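PDB 3TL4: glutamine--tRNA ligase from Saccharomyces cerevisiae, which attaches glutamine to its cognate tRNA(Gln) at the expense of ATP, the fragment here being its appended N-terminal tRNA-binding domain. Local coordinates for residues Y45-L58 and V74-V88. Sequence-based numbering, arbitrary orientation.
Sequences YQWNKSTRALVHNL and VNGIINGDLKTSLQV
Ile-77 drops as a knob among Thr-51, Leu-54, Val-55 and Leu-58, its CG2 lying 3.7 Å from Thr-51 CG2 and its CD1 reaching the carbonyl O of Leu-54. Helices 49-58 and 74-78 run nearly antiparallel here, at 159°. The next residue, Ile-78, sets its CB over a face of the Tyr-45 ring, a CH-pi contact 3.9 Å from the centroid, while its CG2 also meets CH2 of Trp-47. With CG anti to the backbone N (chi1 173°), Tyr-45 lays its ring against Ile-78, and the phenol OH is tied both to Thr-51 OG1 and, through a water, to the carbonyl O of Ile-78. Leu-54 spreads its two methyls over the connecting loop: CD1 sits 3.4 Å from Leu-82 O, and CD2 packs on the backbone at Thr-84 and on Val-88 CG2. Beyond it, Ser-85 OG donates to Asn-57 OD1 (2.8 Å), approaching 38° out of the carbonyl plane. Leu-58 touches Val-74 and Val-88, and Leu-37 of helix 28-39 adjoins both Leu-58 and Val-74. A Schellman motif at Gly-80 and the N-cap Thr-84 frame the short link between helices 70-78 and 85-98; the knob-into-hole packing is characteristic of an all-helical bundle, here within the RNA-binding region.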
loop_
_atom_site.group_PDB
_atom_site.type_symbol
_atom_site.label_atom_id
_atom_site.label_comp_id
_atom_site.label_asym_id
_atom_site.label_seq_id
_atom_site.Cartn_x
_atom_site.Cartn_y
_atom_site.Cartn_z
ATOM N N TYR A 45 -3.610 -19.204 13.599
ATOM C CA TYR A 45 -3.691 -17.793 13.243
ATOM C C TYR A 45 -5.100 -17.450 12.761
ATOM O O TYR A 45 -5.750 -18.255 12.082
ATOM C CB TYR A 45 -2.644 -17.394 12.195
ATOM C CG TYR A 45 -2.847 -15.977 11.724
ATOM C CD1 TYR A 45 -2.455 -14.902 12.509
ATOM C CD2 TYR A 45 -3.476 -15.710 10.517
ATOM C CE1 TYR A 45 -2.667 -13.603 12.099
ATOM C CE2 TYR A 45 -3.687 -14.418 10.100
ATOM C CZ TYR A 45 -3.287 -13.364 10.898
ATOM O OH TYR A 45 -3.509 -12.069 10.482
ATOM N N GLN A 46 -5.569 -16.259 13.125
ATOM C CA GLN A 46 -6.927 -15.822 12.799
ATOM C C GLN A 46 -6.910 -14.715 11.763
ATOM O O GLN A 46 -6.527 -13.583 12.058
ATOM C CB GLN A 46 -7.652 -15.332 14.054
ATOM C CG GLN A 46 -8.009 -16.432 15.050
ATOM C CD GLN A 46 -8.706 -15.902 16.299
ATOM O OE1 GLN A 46 -8.628 -14.713 16.613
ATOM N NE2 GLN A 46 -9.400 -16.786 17.009
ATOM N N TRP A 47 -7.336 -15.040 10.550
ATOM C CA TRP A 47 -7.309 -14.071 9.462
ATOM C C TRP A 47 -8.333 -12.961 9.692
ATOM O O TRP A 47 -9.261 -13.120 10.477
ATOM C CB TRP A 47 -7.561 -14.771 8.127
ATOM C CG TRP A 47 -6.459 -15.704 7.757
ATOM C CD1 TRP A 47 -6.365 -17.037 8.068
ATOM C CD2 TRP A 47 -5.286 -15.384 7.008
ATOM N NE1 TRP A 47 -5.202 -17.558 7.563
ATOM C CE2 TRP A 47 -4.515 -16.562 6.912
ATOM C CE3 TRP A 47 -4.800 -14.208 6.417
ATOM C CZ2 TRP A 47 -3.293 -16.601 6.239
ATOM C CZ3 TRP A 47 -3.583 -14.247 5.755
ATOM C CH2 TRP A 47 -2.847 -15.436 5.668
ATOM N N ASN A 48 -8.148 -11.829 9.025
ATOM C CA ASN A 48 -9.174 -10.785 9.012
ATOM C C ASN A 48 -9.265 -10.185 7.612
ATOM O O ASN A 48 -8.541 -10.604 6.709
ATOM C CB ASN A 48 -8.895 -9.696 10.062
ATOM C CG ASN A 48 -7.535 -9.053 9.881
ATOM O OD1 ASN A 48 -7.254 -8.435 8.845
ATOM N ND2 ASN A 48 -6.674 -9.208 10.880
ATOM N N LYS A 49 -10.148 -9.210 7.433
ATOM C CA LYS A 49 -10.384 -8.629 6.117
ATOM C C LYS A 49 -9.099 -8.047 5.544
ATOM O O LYS A 49 -8.815 -8.185 4.356
ATOM C CB LYS A 49 -11.482 -7.564 6.188
ATOM C CG LYS A 49 -11.849 -6.961 4.846
ATOM C CD LYS A 49 -13.219 -6.278 4.886
ATOM C CE LYS A 49 -13.213 -5.028 5.747
ATOM N NZ LYS A 49 -12.459 -3.915 5.104
ATOM N N SER A 50 -8.319 -7.414 6.411
ATOM C CA SER A 50 -7.065 -6.786 6.023
ATOM C C SER A 50 -5.998 -7.791 5.557
ATOM O O SER A 50 -5.449 -7.657 4.464
ATOM C CB SER A 50 -6.536 -5.924 7.177
ATOM O OG SER A 50 -5.227 -5.435 6.921
ATOM N N THR A 51 -5.694 -8.795 6.373
ATOM C CA THR A 51 -4.623 -9.724 6.007
ATOM C C THR A 51 -5.036 -10.691 4.884
ATOM O O THR A 51 -4.224 -11.010 4.017
ATOM C CB THR A 51 -4.012 -10.461 7.231
ATOM O OG1 THR A 51 -5.035 -11.116 7.975
ATOM C CG2 THR A 51 -3.297 -9.473 8.152
ATOM N N ARG A 52 -6.297 -11.128 4.879
ATOM C CA ARG A 52 -6.827 -11.882 3.743
ATOM C C ARG A 52 -6.574 -11.124 2.432
ATOM O O ARG A 52 -6.119 -11.700 1.437
ATOM C CB ARG A 52 -8.335 -12.143 3.897
ATOM C CG ARG A 52 -8.717 -13.174 4.959
ATOM C CD ARG A 52 -10.180 -13.565 4.809
ATOM N NE ARG A 52 -11.083 -12.519 5.283
ATOM C CZ ARG A 52 -11.499 -12.437 6.537
ATOM N NH1 ARG A 52 -11.086 -13.341 7.416
ATOM N NH2 ARG A 52 -12.314 -11.463 6.915
ATOM N N ALA A 53 -6.874 -9.829 2.430
ATOM C CA ALA A 53 -6.707 -9.019 1.232
ATOM C C ALA A 53 -5.233 -8.886 0.862
ATOM O O ALA A 53 -4.868 -8.953 -0.302
ATOM C CB ALA A 53 -7.329 -7.637 1.437
ATOM N N LEU A 54 -4.390 -8.700 1.867
ATOM C CA LEU A 54 -2.967 -8.509 1.638
ATOM C C LEU A 54 -2.310 -9.785 1.120
ATOM O O LEU A 54 -1.450 -9.730 0.235
ATOM C CB LEU A 54 -2.276 -8.018 2.916
ATOM C CG LEU A 54 -2.655 -6.603 3.348
ATOM C CD1 LEU A 54 -2.088 -6.274 4.734
ATOM C CD2 LEU A 54 -2.175 -5.598 2.324
ATOM N N VAL A 55 -2.723 -10.930 1.653
ATOM C CA VAL A 55 -2.174 -12.191 1.173
ATOM C C VAL A 55 -2.684 -12.491 -0.243
ATOM O O VAL A 55 -1.949 -13.029 -1.074
ATOM C CB VAL A 55 -2.409 -13.363 2.151
ATOM C CG1 VAL A 55 -3.896 -13.676 2.280
ATOM C CG2 VAL A 55 -1.647 -14.596 1.688
ATOM N N HIS A 56 -3.918 -12.097 -0.546
ATOM C CA HIS A 56 -4.387 -12.210 -1.923
ATOM C C HIS A 56 -3.585 -11.324 -2.885
ATOM O O HIS A 56 -3.224 -11.756 -3.978
ATOM C CB HIS A 56 -5.876 -11.931 -2.054
ATOM C CG HIS A 56 -6.419 -12.270 -3.404
ATOM N ND1 HIS A 56 -7.184 -11.398 -4.146
ATOM C CD2 HIS A 56 -6.274 -13.383 -4.168
ATOM C CE1 HIS A 56 -7.498 -11.961 -5.298
ATOM N NE2 HIS A 56 -6.958 -13.166 -5.334
ATOM N N ASN A 57 -3.309 -10.087 -2.484
ATOM C CA ASN A 57 -2.367 -9.255 -3.229
ATOM C C ASN A 57 -1.084 -10.013 -3.514
ATOM O O ASN A 57 -0.614 -10.054 -4.647
ATOM C CB ASN A 57 -1.972 -8.009 -2.440
ATOM C CG ASN A 57 -3.064 -6.959 -2.394
ATOM O OD1 ASN A 57 -3.082 -6.125 -1.484
ATOM N ND2 ASN A 57 -3.972 -6.982 -3.376
ATOM N N LEU A 58 -0.503 -10.588 -2.463
ATOM C CA LEU A 58 0.759 -11.303 -2.604
ATOM C C LEU A 58 0.628 -12.451 -3.581
ATOM O O LEU A 58 1.514 -12.667 -4.412
ATOM C CB LEU A 58 1.258 -11.831 -1.263
ATOM C CG LEU A 58 2.562 -12.628 -1.364
ATOM C CD1 LEU A 58 3.651 -11.805 -2.077
ATOM C CD2 LEU A 58 3.029 -13.040 0.012
ATOM N N VAL A 74 4.770 -13.260 3.941
ATOM C CA VAL A 74 3.608 -13.729 4.685
ATOM C C VAL A 74 3.684 -13.409 6.189
ATOM O O VAL A 74 2.723 -12.901 6.775
ATOM C CB VAL A 74 3.370 -15.225 4.477
ATOM C CG1 VAL A 74 2.268 -15.707 5.399
ATOM C CG2 VAL A 74 3.027 -15.508 3.004
ATOM N N ASN A 75 4.818 -13.699 6.814
ATOM C CA ASN A 75 4.988 -13.392 8.231
ATOM C C ASN A 75 4.843 -11.894 8.507
ATOM O O ASN A 75 4.288 -11.487 9.523
ATOM C CB ASN A 75 6.346 -13.884 8.738
ATOM C CG ASN A 75 6.479 -15.405 8.691
ATOM O OD1 ASN A 75 5.497 -16.146 8.831
ATOM N ND2 ASN A 75 7.707 -15.875 8.505
ATOM N N GLY A 76 5.342 -11.078 7.584
ATOM C CA GLY A 76 5.217 -9.640 7.685
ATOM C C GLY A 76 3.769 -9.199 7.624
ATOM O O GLY A 76 3.343 -8.327 8.378
ATOM N N ILE A 77 2.999 -9.800 6.726
ATOM C CA ILE A 77 1.581 -9.488 6.670
ATOM C C ILE A 77 0.927 -9.906 7.984
ATOM O O ILE A 77 0.388 -9.065 8.704
ATOM C CB ILE A 77 0.878 -10.172 5.463
ATOM C CG1 ILE A 77 1.332 -9.532 4.150
ATOM C CG2 ILE A 77 -0.627 -10.077 5.594
ATOM C CD1 ILE A 77 1.095 -10.386 2.899
ATOM N N ILE A 78 0.990 -11.195 8.317
ATOM C CA ILE A 78 0.232 -11.672 9.468
ATOM C C ILE A 78 0.684 -11.059 10.792
ATOM O O ILE A 78 -0.114 -10.944 11.719
ATOM C CB ILE A 78 0.132 -13.215 9.566
ATOM C CG1 ILE A 78 1.489 -13.847 9.860
ATOM C CG2 ILE A 78 -0.505 -13.783 8.311
ATOM C CD1 ILE A 78 1.382 -15.257 10.411
ATOM N N ASN A 79 1.938 -10.632 10.883
ATOM C CA ASN A 79 2.378 -9.954 12.105
ATOM C C ASN A 79 2.199 -8.426 12.114
ATOM O O ASN A 79 2.564 -7.776 13.073
ATOM C CB ASN A 79 3.807 -10.365 12.508
ATOM C CG ASN A 79 4.857 -9.493 11.890
ATOM O OD1 ASN A 79 4.582 -8.755 10.952
ATOM N ND2 ASN A 79 6.080 -9.572 12.406
ATOM N N GLY A 80 1.636 -7.854 11.053
ATOM C CA GLY A 80 1.282 -6.438 11.063
ATOM C C GLY A 80 2.398 -5.491 10.641
ATOM O O GLY A 80 2.242 -4.273 10.697
ATOM N N ASP A 81 3.531 -6.048 10.220
ATOM C CA ASP A 81 4.628 -5.242 9.697
ATOM C C ASP A 81 4.261 -4.622 8.342
ATOM O O ASP A 81 4.470 -3.429 8.111
ATOM C CB ASP A 81 5.903 -6.083 9.582
ATOM C CG ASP A 81 6.535 -6.401 10.947
ATOM O OD1 ASP A 81 6.211 -5.713 11.953
ATOM O OD2 ASP A 81 7.370 -7.335 11.008
ATOM N N LEU A 82 3.695 -5.437 7.461
ATOM C CA LEU A 82 3.293 -4.991 6.133
ATOM C C LEU A 82 1.792 -4.743 6.118
ATOM O O LEU A 82 1.006 -5.691 6.043
ATOM C CB LEU A 82 3.652 -6.054 5.097
ATOM C CG LEU A 82 5.117 -6.499 5.077
ATOM C CD1 LEU A 82 5.309 -7.619 4.080
ATOM C CD2 LEU A 82 6.042 -5.330 4.742
ATOM N N LYS A 83 1.403 -3.468 6.185
ATOM C CA LYS A 83 0.002 -3.078 6.346
ATOM C C LYS A 83 -0.706 -2.700 5.047
ATOM O O LYS A 83 -1.932 -2.697 5.000
ATOM C CB LYS A 83 -0.132 -1.901 7.327
ATOM C CG LYS A 83 0.424 -2.137 8.714
ATOM C CD LYS A 83 -0.290 -3.283 9.427
ATOM C CE LYS A 83 -1.688 -2.888 9.892
ATOM N NZ LYS A 83 -2.349 -3.949 10.714
ATOM N N THR A 84 0.040 -2.355 4.001
ATOM C CA THR A 84 -0.604 -1.882 2.767
ATOM C C THR A 84 -0.210 -2.706 1.542
ATOM O O THR A 84 0.788 -3.436 1.567
ATOM C CB THR A 84 -0.310 -0.380 2.498
ATOM O OG1 THR A 84 1.093 -0.197 2.298
ATOM C CG2 THR A 84 -0.743 0.475 3.674
ATOM N N SER A 85 -1.009 -2.590 0.483
ATOM C CA SER A 85 -0.710 -3.219 -0.800
ATOM C C SER A 85 0.626 -2.726 -1.299
ATOM O O SER A 85 1.376 -3.464 -1.945
ATOM C CB SER A 85 -1.764 -2.854 -1.840
ATOM O OG SER A 85 -3.025 -3.355 -1.466
ATOM N N LEU A 86 0.891 -1.458 -1.008
ATOM C CA LEU A 86 2.131 -0.798 -1.381
ATOM C C LEU A 86 3.339 -1.439 -0.689
ATOM O O LEU A 86 4.356 -1.678 -1.325
ATOM C CB LEU A 86 2.040 0.689 -1.043
ATOM C CG LEU A 86 3.102 1.583 -1.671
ATOM C CD1 LEU A 86 2.870 1.673 -3.165
ATOM C CD2 LEU A 86 3.084 2.965 -1.042
ATOM N N GLN A 87 3.221 -1.729 0.604
ATOM C CA GLN A 87 4.306 -2.395 1.342
ATOM C C GLN A 87 4.480 -3.826 0.875
ATOM O O GLN A 87 5.602 -4.339 0.820
ATOM C CB GLN A 87 4.043 -2.405 2.848
ATOM C CG GLN A 87 4.162 -1.047 3.527
ATOM C CD GLN A 87 4.079 -1.162 5.032
ATOM O OE1 GLN A 87 2.994 -1.210 5.602
ATOM N NE2 GLN A 87 5.228 -1.210 5.685
ATOM N N VAL A 88 3.369 -4.476 0.550
ATOM C CA VAL A 88 3.433 -5.859 0.087
ATOM C C VAL A 88 4.091 -5.941 -1.289
ATOM O O VAL A 88 4.875 -6.850 -1.559
ATOM C CB VAL A 88 2.057 -6.533 0.072
ATOM C CG1 VAL A 88 2.168 -7.955 -0.472
ATOM C CG2 VAL A 88 1.477 -6.543 1.476
HETATM O O HOH W 1 -2.882 -10.107 12.043
#